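Local coordinates for protein putative esterase (Sulfolobus solfataricus P2, PDB 2RAU) that is probably a lipase or esterase of the alpha/beta-hydrolase kind and binds calcium ions, at residues 10-15 and 20-25; 33-38 and 115-120; 241-246 and 252-257. All blocks are in the same frame, centred on the assembly; numbering follows the deposited sequence. Where two conformers were deposited one is given.

Contact 1: 10-15 and 20-25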
ATOM      1  N   LYS A  10     -16.029   6.456 -11.666  1.00 30.57           N
ATOM      2  CA  LYS A  10     -15.932   5.381 -12.631  1.00 29.64           C
ATOM      3  C   LYS A  10     -16.938   4.353 -12.195  1.00 32.00           C
ATOM      4  O   LYS A  10     -16.883   3.885 -11.079  1.00 29.56           O
ATOM      5  CB  LYS A  10     -14.541   4.771 -12.658  1.00 32.45           C
ATOM      6  CG  LYS A  10     -14.351   3.875 -13.815  1.00 37.36           C
ATOM      7  CD  LYS A  10     -12.922   3.850 -14.287  1.00 47.79           C
ATOM      8  CE  LYS A  10     -12.114   2.849 -13.569  1.00 52.20           C
ATOM      9  NZ  LYS A  10     -10.791   2.662 -14.253  1.00 50.88           N
ATOM     10  N   ARG A  11     -17.829   3.971 -13.104  1.00 33.20           N
ATOM     11  CA  ARG A  11     -18.874   3.020 -12.802  1.00 34.91           C
ATOM     12  C   ARG A  11     -18.773   1.732 -13.619  1.00 33.14           C
ATOM     13  O   ARG A  11     -18.720   1.762 -14.816  1.00 31.00           O
ATOM     14  CB  ARG A  11     -20.211   3.672 -13.096  1.00 34.90           C
ATOM     15  CG  ARG A  11     -21.421   2.916 -12.495  1.00 41.79           C
ATOM     16  CD  ARG A  11     -22.760   3.514 -13.046  1.00 49.70           C
ATOM     17  NE  ARG A  11     -22.569   4.936 -13.392  1.00 70.27           N
ATOM     18  CZ  ARG A  11     -22.976   5.988 -12.664  1.00 78.26           C
ATOM     19  NH1 ARG A  11     -23.692   5.835 -11.536  1.00 78.27           N
ATOM     20  NH2 ARG A  11     -22.688   7.221 -13.094  1.00 78.82           N
ATOM     21  N   GLU A  12     -18.724   0.602 -12.947  1.00 31.17           N
ATOM     22  CA  GLU A  12     -18.755  -0.697 -13.584  1.00 32.98           C
ATOM     23  C   GLU A  12     -17.773  -0.886 -14.739  1.00 32.29           C
ATOM     24  O   GLU A  12     -18.125  -1.374 -15.824  1.00 33.03           O
ATOM     25  CB  GLU A  12     -20.190  -0.964 -14.040  1.00 35.99           C
ATOM     26  CG  GLU A  12     -21.141  -1.050 -12.880  1.00 41.92           C
ATOM     27  CD  GLU A  12     -20.981  -2.355 -12.141  1.00 56.21           C
ATOM     28  OE1 GLU A  12     -21.327  -3.403 -12.753  1.00 72.26           O
ATOM     29  OE2 GLU A  12     -20.515  -2.349 -10.970  1.00 57.51           O
ATOM     30  N   ALA A  13     -16.535  -0.515 -14.498  1.00 29.38           N
ATOM     31  CA  ALA A  13     -15.530  -0.556 -15.519  1.00 30.45           C
ATOM     32  C   ALA A  13     -14.698  -1.850 -15.468  1.00 31.74           C
ATOM     33  O   ALA A  13     -13.991  -2.096 -14.484  1.00 32.64           O
ATOM     34  CB  ALA A  13     -14.627   0.642 -15.371  1.00 28.32           C
ATOM     35  N   PRO A  14     -14.731  -2.664 -16.540  1.00 34.62           N
ATOM     36  CA  PRO A  14     -13.826  -3.832 -16.598  1.00 35.82           C
ATOM     37  C   PRO A  14     -12.335  -3.499 -16.430  1.00 32.47           C
ATOM     38  O   PRO A  14     -11.849  -2.453 -16.843  1.00 37.32           O
ATOM     39  CB  PRO A  14     -14.130  -4.458 -17.978  1.00 38.13           C
ATOM     40  CG  PRO A  14     -15.524  -4.085 -18.235  1.00 39.36           C
ATOM     41  CD  PRO A  14     -15.639  -2.651 -17.698  1.00 35.92           C
ATOM     42  N   ILE A  15     -11.624  -4.368 -15.733  1.00 32.78           N
ATOM     43  CA  ILE A  15     -10.211  -4.137 -15.396  1.00 31.22           C
ATOM     44  C   ILE A  15      -9.357  -4.700 -16.539  1.00 32.16           C
ATOM     45  O   ILE A  15      -9.606  -5.797 -17.011  1.00 29.03           O
ATOM     46  CB  ILE A  15      -9.888  -4.765 -14.027  1.00 31.23           C
ATOM     47  CG1 ILE A  15     -10.727  -4.052 -12.945  1.00 32.58           C
ATOM     48  CG2 ILE A  15      -8.386  -4.762 -13.785  1.00 28.09           C
ATOM     49  CD1 ILE A  15     -10.625  -4.591 -11.515  1.00 28.49           C
ATOM     50  N   GLN A  20     -13.356 -10.393 -16.256  1.00 33.00           N
ATOM     51  CA  GLN A  20     -14.365 -10.914 -15.349  1.00 33.75           C
ATOM     52  C   GLN A  20     -14.504 -10.066 -14.085  1.00 29.24           C
ATOM     53  O   GLN A  20     -15.421 -10.274 -13.256  1.00 30.15           O
ATOM     54  CB  GLN A  20     -14.036 -12.372 -15.004  1.00 36.15           C
ATOM     55  CG  GLN A  20     -14.357 -13.326 -16.215  1.00 45.07           C
ATOM     56  CD  GLN A  20     -15.717 -12.939 -16.944  1.00 62.07           C
ATOM     57  OE1 GLN A  20     -15.716 -12.212 -17.965  1.00 65.62           O
ATOM     58  NE2 GLN A  20     -16.859 -13.381 -16.381  1.00 57.16           N
ATOM     59  N   LEU A  21     -13.579  -9.138 -13.919  1.00 28.85           N
ATOM     60  CA  LEU A  21     -13.550  -8.254 -12.748  1.00 28.64           C
ATOM     61  C   LEU A  21     -13.962  -6.848 -13.120  1.00 29.91           C
ATOM     62  O   LEU A  21     -13.601  -6.325 -14.187  1.00 32.55           O
ATOM     63  CB  LEU A  21     -12.169  -8.219 -12.105  1.00 27.31           C
ATOM     64  CG  LEU A  21     -11.642  -9.535 -11.558  1.00 32.93           C
ATOM     65  CD1 LEU A  21     -10.238  -9.310 -11.011  1.00 28.69           C
ATOM     66  CD2 LEU A  21     -12.603 -10.132 -10.524  1.00 27.44           C
ATOM     67  N   ILE A  22     -14.750  -6.204 -12.266  0.50 28.28           N
ATOM     68  CA  ILE A  22     -15.156  -4.838 -12.574  0.50 26.80           C
ATOM     69  C   ILE A  22     -14.773  -3.902 -11.416  0.50 26.88           C
ATOM     70  O   ILE A  22     -14.665  -4.314 -10.251  0.50 26.42           O
ATOM     71  CB  ILE A  22     -16.661  -4.744 -13.051  0.50 29.51           C
ATOM     72  CG1 ILE A  22     -17.595  -4.901 -11.879  0.50 27.27           C
ATOM     73  CG2 ILE A  22     -16.981  -5.780 -14.211  0.50 23.75           C
ATOM     74  CD1 ILE A  22     -17.899  -3.599 -11.162  0.50 41.05           C
ATOM     75  N   GLU A  23     -14.500  -2.654 -11.782  1.00 26.97           N
ATOM     76  CA  GLU A  23     -14.080  -1.610 -10.860  1.00 27.35           C
ATOM     77  C   GLU A  23     -15.086  -0.459 -10.782  1.00 27.67           C
ATOM     78  O   GLU A  23     -15.652  -0.045 -11.768  1.00 28.61           O
ATOM     79  CB  GLU A  23     -12.728  -1.083 -11.340  1.00 28.73           C
ATOM     80  CG  GLU A  23     -12.024  -0.140 -10.395  1.00 27.30           C
ATOM     81  CD  GLU A  23     -10.723   0.435 -10.939  1.00 30.91           C
ATOM     82  OE1 GLU A  23     -10.512   0.468 -12.185  1.00 32.72           O
ATOM     83  OE2 GLU A  23      -9.915   0.889 -10.109  1.00 31.99           O
ATOM     84  N   ASN A  24     -15.296   0.032  -9.561  1.00 29.40           N
ATOM     85  CA  ASN A  24     -16.022   1.251  -9.295  1.00 27.44           C
ATOM     86  C   ASN A  24     -15.088   2.169  -8.519  1.00 27.62           C
ATOM     87  O   ASN A  24     -14.303   1.707  -7.715  1.00 26.94           O
ATOM     88  CB  ASN A  24     -17.304   0.956  -8.535  1.00 26.70           C
ATOM     89  CG  ASN A  24     -18.342   0.293  -9.435  1.00 31.24           C
ATOM     90  OD1 ASN A  24     -19.013   0.969 -10.168  1.00 32.52           O
ATOM     91  ND2 ASN A  24     -18.371  -1.041  -9.463  1.00 36.92           N
ATOM     92  N   ILE A  25     -15.140   3.456  -8.809  1.00 26.56           N
ATOM     93  CA  ILE A  25     -14.336   4.443  -8.099  1.00 25.79           C
ATOM     94  C   ILE A  25     -15.234   5.630  -7.685  1.00 25.84           C
ATOM     95  O   ILE A  25     -15.998   6.152  -8.486  1.00 27.75           O
ATOM     96  CB  ILE A  25     -13.168   5.006  -8.925  1.00 27.34           C
ATOM     97  CG1 ILE A  25     -12.313   3.889  -9.544  1.00 28.07           C
ATOM     98  CG2 ILE A  25     -12.324   5.895  -8.084  1.00 25.90           C
ATOM     99  CD1 ILE A  25     -11.222   4.384 -10.465  1.00 27.52           C
TER
HETATM  100  O   HOH W   1     -11.159  -0.568 -14.671  1.00 30.81           O
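Lys-10 and Ile-25 exchange backbone hydrogen bonds in both directions, the tighter from Ile-25 N to Lys-10 O at 2.9 Å. Ala-13 and Glu-23 form a second antiparallel hydrogen-bonded pair, and Ile-15 N donates to Leu-21 O at 3.2 Å, in the beta hairpin of strands 13-15 and 21-29. Between Lys-10/Ile-25 and Ala-13/Glu-23 the register slips by one residue: Glu-12 and Ala-13 both face Glu-23, a G1 beta bulge, with Glu-12 in a left-handed backbone conformation (phi 50°, psi 49°). At the bulge Glu-12 N points poorly at Glu-23 O, and the side chain of Asn-24 supplies the acceptor instead. Its OD1 takes Glu-12 N at 2.8 Å, the donor standing above the carbonyl plane, while its ND2 donates a hydrogen bond to Glu-12 OE2 at 2.9 Å, nearly within its own amide plane. One amide serves main chain and carboxylate together, its rotation fixed at two points. An alanine in place of Asn-24 would probably leave Glu-12 N without its acceptor and set the Glu-12 carboxylate free to swing. Glu-23 OE1 receives Lys-10 NZ at 3.0 Å in a salt bridge whose hydrogen bond is weak; a water links OE1 to Pro-14 O. Glu-23 OE2 is bonded to His-41 of strand 37-45, which pairs with the far edge of strand 21-29, while Ile-15 and Leu-21 pack on Leu-87 of helix 85-91.

Contact 2: 33-38 and 115-120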
ATOM      1  N   SER A  33      -7.364  22.392   1.239  1.00 33.21           N
ATOM      2  CA  SER A  33      -6.757  22.799  -0.022  1.00 32.18           C
ATOM      3  C   SER A  33      -7.390  22.073  -1.212  1.00 30.08           C
ATOM      4  O   SER A  33      -8.128  21.071  -1.056  1.00 28.31           O
ATOM      5  CB  SER A  33      -5.257  22.527   0.015  1.00 30.58           C
ATOM      6  OG  SER A  33      -4.918  21.227  -0.480  1.00 27.74           O
ATOM      7  N   PRO A  34      -7.101  22.541  -2.444  1.00 30.38           N
ATOM      8  CA  PRO A  34      -7.567  21.813  -3.633  1.00 27.23           C
ATOM      9  C   PRO A  34      -7.079  20.360  -3.742  1.00 26.81           C
ATOM     10  O   PRO A  34      -7.730  19.566  -4.428  1.00 26.94           O
ATOM     11  CB  PRO A  34      -6.961  22.619  -4.788  1.00 28.36           C
ATOM     12  CG  PRO A  34      -6.773  23.918  -4.241  1.00 32.16           C
ATOM     13  CD  PRO A  34      -6.384  23.765  -2.825  1.00 31.73           C
ATOM     14  N   TYR A  35      -5.959  20.016  -3.088  1.00 25.00           N
ATOM     15  CA  TYR A  35      -5.371  18.702  -3.158  1.00 24.98           C
ATOM     16  C   TYR A  35      -5.840  17.766  -2.052  1.00 27.22           C
ATOM     17  O   TYR A  35      -5.461  16.600  -2.029  1.00 26.84           O
ATOM     18  CB  TYR A  35      -3.864  18.804  -3.099  1.00 27.37           C
ATOM     19  CG  TYR A  35      -3.308  19.805  -4.067  1.00 24.52           C
ATOM     20  CD1 TYR A  35      -3.359  19.564  -5.414  1.00 24.81           C
ATOM     21  CD2 TYR A  35      -2.826  21.037  -3.650  1.00 28.65           C
ATOM     22  CE1 TYR A  35      -2.875  20.489  -6.292  1.00 19.98           C
ATOM     23  CE2 TYR A  35      -2.333  21.938  -4.519  1.00 29.53           C
ATOM     24  CZ  TYR A  35      -2.352  21.665  -5.850  1.00 23.88           C
ATOM     25  OH  TYR A  35      -1.848  22.588  -6.790  1.00 28.72           O
ATOM     26  N   ASP A  36      -6.691  18.259  -1.155  1.00 26.29           N
ATOM     27  CA  ASP A  36      -7.212  17.443  -0.080  1.00 22.85           C
ATOM     28  C   ASP A  36      -8.427  16.707  -0.599  1.00 24.64           C
ATOM     29  O   ASP A  36      -9.545  17.193  -0.467  1.00 26.98           O
ATOM     30  CB  ASP A  36      -7.533  18.299   1.154  1.00 21.62           C
ATOM     31  CG  ASP A  36      -6.284  18.766   1.834  1.00 29.62           C
ATOM     32  OD1 ASP A  36      -5.688  17.915   2.478  1.00 25.90           O
ATOM     33  OD2 ASP A  36      -5.850  19.931   1.694  1.00 27.67           O
ATOM     34  N   ILE A  37      -8.168  15.558  -1.213  1.00 23.07           N
ATOM     35  CA  ILE A  37      -9.171  14.673  -1.869  1.00 25.84           C
ATOM     36  C   ILE A  37      -8.748  13.280  -1.533  1.00 26.49           C
ATOM     37  O   ILE A  37      -7.543  13.002  -1.443  1.00 24.85           O
ATOM     38  CB  ILE A  37      -9.163  14.817  -3.426  1.00 24.76           C
ATOM     39  CG1 ILE A  37      -9.387  16.277  -3.812  1.00 31.46           C
ATOM     40  CG2 ILE A  37     -10.247  13.860  -4.134  1.00 26.84           C
ATOM     41  CD1 ILE A  37      -9.338  16.499  -5.313  1.00 32.77           C
ATOM     42  N   ILE A  38      -9.726  12.390  -1.360  1.00 26.03           N
ATOM     43  CA  ILE A  38      -9.473  10.928  -1.217  1.00 25.26           C
ATOM     44  C   ILE A  38     -10.377  10.192  -2.191  1.00 26.37           C
ATOM     45  O   ILE A  38     -11.346  10.768  -2.710  1.00 25.61           O
ATOM     46  CB  ILE A  38      -9.608  10.363   0.218  1.00 23.56           C
ATOM     47  CG1 ILE A  38     -11.036  10.591   0.754  1.00 24.79           C
ATOM     48  CG2 ILE A  38      -8.593  11.013   1.115  1.00 24.48           C
ATOM     49  CD1 ILE A  38     -11.289   9.966   2.142  1.00 25.43           C
ATOM     50  N   LEU A 115       4.431  22.653  -1.012  1.00 28.06           N
ATOM     51  CA  LEU A 115       3.866  21.457  -0.400  1.00 28.02           C
ATOM     52  C   LEU A 115       3.482  21.640   1.094  1.00 25.81           C
ATOM     53  O   LEU A 115       3.186  20.656   1.804  1.00 27.63           O
ATOM     54  CB  LEU A 115       4.873  20.319  -0.581  1.00 28.84           C
ATOM     55  CG  LEU A 115       5.005  19.862  -2.069  1.00 32.96           C
ATOM     56  CD1 LEU A 115       6.364  19.370  -2.383  1.00 29.38           C
ATOM     57  CD2 LEU A 115       3.930  18.853  -2.490  1.00 27.69           C
ATOM     58  N   SER A 116       3.416  22.893   1.544  1.00 28.18           N
ATOM     59  CA  SER A 116       3.132  23.202   2.955  1.00 28.03           C
ATOM     60  C   SER A 116       1.713  22.787   3.345  1.00 30.04           C
ATOM     61  O   SER A 116       1.454  22.556   4.516  1.00 29.02           O
ATOM     62  CB  SER A 116       3.407  24.684   3.225  1.00 29.30           C
ATOM     63  OG  SER A 116       2.455  25.483   2.544  1.00 28.94           O
ATOM     64  N   PHE A 117       0.821  22.592   2.349  1.00 29.28           N
ATOM     65  CA  PHE A 117      -0.518  22.094   2.585  1.00 29.08           C
ATOM     66  C   PHE A 117      -0.507  20.655   3.141  1.00 30.77           C
ATOM     67  O   PHE A 117      -1.537  20.177   3.643  1.00 30.36           O
ATOM     68  CB  PHE A 117      -1.400  22.192   1.331  1.00 27.12           C
ATOM     69  CG  PHE A 117      -0.964  21.325   0.198  1.00 28.19           C
ATOM     70  CD1 PHE A 117      -1.363  19.994   0.107  1.00 26.30           C
ATOM     71  CD2 PHE A 117      -0.161  21.844  -0.810  1.00 28.32           C
ATOM     72  CE1 PHE A 117      -0.926  19.186  -0.958  1.00 24.53           C
ATOM     73  CE2 PHE A 117       0.260  21.061  -1.858  1.00 29.51           C
ATOM     74  CZ  PHE A 117      -0.104  19.718  -1.940  1.00 29.07           C
ATOM     75  N   THR A 118       0.634  19.971   3.029  1.00 28.27           N
ATOM     76  CA  THR A 118       0.806  18.636   3.606  1.00 26.67           C
ATOM     77  C   THR A 118       1.291  18.652   5.081  1.00 27.15           C
ATOM     78  O   THR A 118       1.422  17.589   5.703  1.00 25.91           O
ATOM     79  CB  THR A 118       1.777  17.788   2.791  1.00 26.68           C
ATOM     80  OG1 THR A 118       3.117  18.218   3.036  1.00 24.67           O
ATOM     81  CG2 THR A 118       1.460  17.816   1.305  1.00 23.51           C
ATOM     82  N   ALA A 119       1.504  19.835   5.662  1.00 26.81           N
ATOM     83  CA  ALA A 119       2.079  19.959   7.027  1.00 26.95           C
ATOM     84  C   ALA A 119       1.224  19.217   8.086  1.00 29.39           C
ATOM     85  O   ALA A 119       1.753  18.640   9.025  1.00 32.75           O
ATOM     86  CB  ALA A 119       2.249  21.430   7.387  1.00 23.31           C
ATOM     87  N   ASN A 120      -0.091  19.193   7.934  0.50 29.08           N
ATOM     88  CA  ASN A 120      -0.960  18.484   8.892  0.50 28.98           C
ATOM     89  C   ASN A 120      -1.567  17.215   8.289  0.50 28.76           C
ATOM     90  O   ASN A 120      -2.698  16.838   8.601  0.50 27.60           O
ATOM     91  CB  ASN A 120      -2.057  19.423   9.418  0.50 26.84           C
ATOM     92  CG  ASN A 120      -1.485  20.600  10.115  0.50 30.83           C
ATOM     93  OD1 ASN A 120      -0.958  20.461  11.205  0.50 35.21           O
ATOM     94  ND2 ASN A 120      -1.564  21.775   9.495  0.50 32.93           N
TER
HETATM   95  O   HOH W   2      -4.290  20.840   3.496  1.00 25.50           O
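Ser-33 approaches Phe-117 where a type I beta turn, Ser-33 to Asp-36, meets the 3-10 residues around Phe-117, the CA atoms of Ser-33 and Phe-117 lying 6.8 Å apart. The main side-chain contact is an offset stack of Tyr-35 on Phe-117, centroids 4.7 Å apart and planes inclined by 29°. Tyr-35 CD2 lies over one face of the phenylalanine ring, displaced toward its rim, and comes within 3.5 Å of Phe-117 CZ; Tyr-35 CB adds a contact with Phe-117 CE1. Phe-117 extends its ring to the turn by placing CG between its backbone N and carbonyl carbon (chi1 65°), and Ser-33 OG rests against it, 3.8 Å from Phe-117 CD1. That hydroxyl is busy within the turn. It accepts from Tyr-35 N, an ST turn, and donates to Asp-36 OD2 at 2.7 Å. The same carboxylate oxygen takes Ser-33 N from the opposite face of its plane, so two donors hold OD2. A water bridges Asp-36 OD2 and Phe-117 O, joining the segments by a polar route beside the stack. Outward, Asp-36 OD1 forms a salt bridge with Arg-102 and accepts from Trp-121, directly after residues 115-120. The turn leads from strand 21-29 into strand 37-45 of the central sheet, whereas Phe-117 belongs to the long connection between strand 94-100 and helix 123-141.

Contact 3: 241-246 and 252-257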
ATOM      1  N   PHE A 241      21.559  -2.923 -12.351  1.00 26.51           N
ATOM      2  CA  PHE A 241      21.736  -1.865 -11.352  1.00 24.61           C
ATOM      3  C   PHE A 241      20.464  -1.645 -10.551  1.00 21.98           C
ATOM      4  O   PHE A 241      20.485  -1.679  -9.297  1.00 23.19           O
ATOM      5  CB  PHE A 241      22.211  -0.611 -12.070  1.00 25.01           C
ATOM      6  CG  PHE A 241      21.975   0.661 -11.324  1.00 25.51           C
ATOM      7  CD1 PHE A 241      22.700   0.967 -10.190  1.00 32.34           C
ATOM      8  CD2 PHE A 241      21.051   1.590 -11.791  1.00 26.96           C
ATOM      9  CE1 PHE A 241      22.513   2.181  -9.549  1.00 35.89           C
ATOM     10  CE2 PHE A 241      20.855   2.782 -11.138  1.00 28.02           C
ATOM     11  CZ  PHE A 241      21.583   3.076 -10.028  1.00 30.06           C
ATOM     12  N   LEU A 242      19.325  -1.531 -11.238  1.00 22.38           N
ATOM     13  CA  LEU A 242      18.062  -1.242 -10.581  1.00 21.30           C
ATOM     14  C   LEU A 242      17.614  -2.419  -9.750  1.00 24.47           C
ATOM     15  O   LEU A 242      17.213  -2.251  -8.600  1.00 27.50           O
ATOM     16  CB  LEU A 242      16.956  -0.870 -11.567  1.00 23.97           C
ATOM     17  CG  LEU A 242      17.198   0.475 -12.281  1.00 24.57           C
ATOM     18  CD1 LEU A 242      16.193   0.601 -13.390  1.00 24.40           C
ATOM     19  CD2 LEU A 242      17.180   1.639 -11.254  1.00 24.75           C
HETATM   20  N   MSE A 243      17.717  -3.628 -10.296  1.00 23.86           N
HETATM   21  CA  MSE A 243      17.334  -4.829  -9.521  1.00 22.18           C
HETATM   22  C   MSE A 243      18.258  -5.050  -8.328  1.00 24.62           C
HETATM   23  O   MSE A 243      17.798  -5.438  -7.251  1.00 23.60           O
HETATM   24  CB  MSE A 243      17.276  -6.062 -10.408  1.00 24.38           C
HETATM   25  CG  MSE A 243      16.082  -6.040 -11.378  1.00 28.51           C
HETATM   26 SE   MSE A 243      14.326  -6.121 -10.599  0.75 27.13          SE
HETATM   27  CE  MSE A 243      14.276  -7.974 -10.116  1.00 30.08           C
ATOM     28  N   ASP A 244      19.558  -4.809  -8.504  1.00 25.50           N
ATOM     29  CA  ASP A 244      20.455  -4.942  -7.366  1.00 25.13           C
ATOM     30  C   ASP A 244      20.193  -3.839  -6.304  1.00 26.63           C
ATOM     31  O   ASP A 244      20.430  -4.077  -5.100  1.00 23.32           O
ATOM     32  CB  ASP A 244      21.950  -5.015  -7.733  1.00 23.16           C
ATOM     33  CG  ASP A 244      22.763  -5.686  -6.676  1.00 24.76           C
ATOM     34  OD1 ASP A 244      22.441  -6.861  -6.351  1.00 23.14           O
ATOM     35  OD2 ASP A 244      23.757  -5.063  -6.210  1.00 24.78           O
ATOM     36  N   SER A 245      19.728  -2.654  -6.722  0.50 26.59           N
ATOM     37  CA  SER A 245      19.398  -1.617  -5.733  0.50 26.95           C
ATOM     38  C   SER A 245      18.220  -2.065  -4.862  0.50 28.48           C
ATOM     39  O   SER A 245      18.198  -1.775  -3.660  0.50 27.05           O
ATOM     40  CB  SER A 245      19.114  -0.246  -6.367  0.50 28.33           C
ATOM     41  OG  SER A 245      17.874  -0.199  -7.042  0.50 23.01           O
ATOM     42  N   LEU A 246      17.261  -2.783  -5.461  1.00 25.97           N
ATOM     43  CA  LEU A 246      16.165  -3.382  -4.699  1.00 26.00           C
ATOM     44  C   LEU A 246      16.645  -4.505  -3.769  1.00 24.79           C
ATOM     45  O   LEU A 246      16.169  -4.655  -2.672  1.00 24.54           O
ATOM     46  CB  LEU A 246      15.074  -3.912  -5.644  1.00 24.89           C
ATOM     47  CG  LEU A 246      14.368  -2.789  -6.458  1.00 24.70           C
ATOM     48  CD1 LEU A 246      13.387  -3.356  -7.498  1.00 24.77           C
ATOM     49  CD2 LEU A 246      13.695  -1.725  -5.568  1.00 23.54           C
ATOM     50  N   ALA A 252      13.668  -6.875  -2.788  1.00 26.25           N
ATOM     51  CA  ALA A 252      13.522  -7.950  -3.752  1.00 25.78           C
ATOM     52  C   ALA A 252      14.637  -8.998  -3.572  1.00 25.40           C
ATOM     53  O   ALA A 252      15.662  -8.739  -2.940  1.00 23.40           O
ATOM     54  CB  ALA A 252      13.595  -7.375  -5.183  1.00 22.60           C
ATOM     55  N   ASN A 253      14.396 -10.205  -4.093  1.00 28.98           N
ATOM     56  CA  ASN A 253      15.390 -11.285  -4.211  1.00 23.44           C
ATOM     57  C   ASN A 253      15.457 -11.723  -5.680  1.00 25.99           C
ATOM     58  O   ASN A 253      14.824 -12.713  -6.036  1.00 27.07           O
ATOM     59  CB  ASN A 253      15.054 -12.508  -3.338  1.00 24.73           C
ATOM     60  CG  ASN A 253      16.199 -13.443  -3.181  1.00 26.37           C
ATOM     61  OD1 ASN A 253      17.207 -13.315  -3.884  1.00 23.76           O
ATOM     62  ND2 ASN A 253      16.082 -14.409  -2.228  1.00 22.35           N
ATOM     63  N   PRO A 254      16.250 -11.004  -6.523  1.00 23.87           N
ATOM     64  CA  PRO A 254      16.370 -11.374  -7.898  1.00 25.01           C
ATOM     65  C   PRO A 254      17.153 -12.637  -8.173  1.00 25.56           C
ATOM     66  O   PRO A 254      17.151 -13.081  -9.325  1.00 30.53           O
ATOM     67  CB  PRO A 254      17.130 -10.190  -8.503  1.00 23.52           C
ATOM     68  CG  PRO A 254      17.043  -9.054  -7.472  1.00 26.04           C
ATOM     69  CD  PRO A 254      17.046  -9.802  -6.215  1.00 24.53           C
ATOM     70  N   TYR A 255      17.851 -13.188  -7.172  1.00 25.18           N
ATOM     71  CA  TYR A 255      18.893 -14.211  -7.415  1.00 24.34           C
ATOM     72  C   TYR A 255      18.538 -15.620  -7.004  1.00 26.93           C
ATOM     73  O   TYR A 255      19.256 -16.569  -7.371  1.00 28.58           O
ATOM     74  CB  TYR A 255      20.228 -13.775  -6.749  1.00 22.37           C
ATOM     75  CG  TYR A 255      20.552 -12.335  -7.101  1.00 21.14           C
ATOM     76  CD1 TYR A 255      20.706 -11.956  -8.433  1.00 20.74           C
ATOM     77  CD2 TYR A 255      20.650 -11.338  -6.123  1.00 23.68           C
ATOM     78  CE1 TYR A 255      20.943 -10.697  -8.777  1.00 25.25           C
ATOM     79  CE2 TYR A 255      20.919 -10.032  -6.487  1.00 22.18           C
ATOM     80  CZ  TYR A 255      21.054  -9.727  -7.814  1.00 26.66           C
ATOM     81  OH  TYR A 255      21.301  -8.432  -8.234  1.00 22.32           O
ATOM     82  N   ASP A 256      17.457 -15.737  -6.233  1.00 24.13           N
ATOM     83  CA  ASP A 256      16.990 -17.009  -5.759  1.00 23.50           C
ATOM     84  C   ASP A 256      15.522 -16.828  -5.426  1.00 24.45           C
ATOM     85  O   ASP A 256      15.014 -15.727  -5.468  1.00 22.93           O
ATOM     86  CB  ASP A 256      17.796 -17.446  -4.546  1.00 23.83           C
ATOM     87  CG  ASP A 256      17.736 -18.938  -4.301  1.00 31.22           C
ATOM     88  OD1 ASP A 256      16.937 -19.665  -4.948  1.00 30.65           O
ATOM     89  OD2 ASP A 256      18.498 -19.392  -3.442  1.00 34.07           O
ATOM     90  N   TYR A 257      14.853 -17.931  -5.078  1.00 26.47           N
ATOM     91  CA  TYR A 257      13.440 -17.929  -4.764  1.00 24.85           C
ATOM     92  C   TYR A 257      13.105 -16.789  -3.779  1.00 25.83           C
ATOM     93  O   TYR A 257      13.722 -16.655  -2.735  1.00 25.26           O
ATOM     94  CB  TYR A 257      13.061 -19.275  -4.189  1.00 25.06           C
ATOM     95  CG  TYR A 257      11.583 -19.465  -4.012  1.00 26.25           C
ATOM     96  CD1 TYR A 257      10.942 -19.054  -2.852  1.00 22.66           C
ATOM     97  CD2 TYR A 257      10.819 -20.034  -5.017  1.00 23.91           C
ATOM     98  CE1 TYR A 257       9.572 -19.183  -2.708  1.00 24.50           C
ATOM     99  CE2 TYR A 257       9.461 -20.189  -4.870  1.00 27.44           C
ATOM    100  CZ  TYR A 257       8.831 -19.746  -3.718  1.00 26.62           C
ATOM    101  OH  TYR A 257       7.457 -19.937  -3.560  1.00 23.55           O
TER
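Tyr-255 OH donates to Asp-244 OD1 at 2.7 Å, reaching the carboxylate on its anti side and 29° out of its plane. The acceptor lies at the edge of the tyrosine ring, near the ring plane, and the two side chains cross at about a right angle. Asp-244 holds its CG anti to the backbone N (chi1 -157°), which brings the carboxylate toward the phenol. Next to this polar bond the contact turns apolar. The selenomethionine Met-243, bent at both chi2 and chi3, brings its terminal methyl CE to 4.0 Å from Pro-254 CB, the two side chains running antiparallel alongside each other; Pro-254 CG also approaches the Met-243 carbonyl oxygen. Farther along the helix, Leu-246 CB meets Ala-252 CB at 3.8 Å, and Ala-252 N gives a weak hydrogen bond to Leu-246 O. The loop leaving helix 238-248 folds back along it: residues 252-257 return alongside its last turns before helix 262-270 begins. Ala-252 also lies near, though not touching, a Ser-His-Asp arrangement consistent with the catalytic triad of alpha/beta-hydrolases. Within the loop, Pro-254 CB sits over the centre of one face of the Tyr-255 ring, 3.8 Å above it, so Pro-254 touches both Met-243 and that ring. Asn-253 OD1 weakly accepts Tyr-255 N at 3.4 Å, while its ND2 is bonded to Gly-326 O. In the next shell, Tyr-247 meets Tyr-255 edge-to-face and Tyr-235 OH is bonded to Asp-244 OD2. Met-243 and Leu-246 also touch helix 262-270, through Phe-266 and Met-265 respectively.

Overall arrangement
Contacts 1 and 2 serve the same mixed sheet, since strands 21-29 and 37-45 are neighbours in it, yet their centres lie about 28 Å apart. Contact 1 is partly buried and held chiefly by backbone pairing, with side-chain hydrogen bonds at the bulge. Contact 2 is a surface meeting of turn and loop, bridging 76 intervening residues with rings and a water. Contact 3, also partly buried, stands apart, its centre about 34 Å from that of contact 1; it mixes apolar packing with a phenol-carboxylate hydrogen bond and ties a helix to its own following loop.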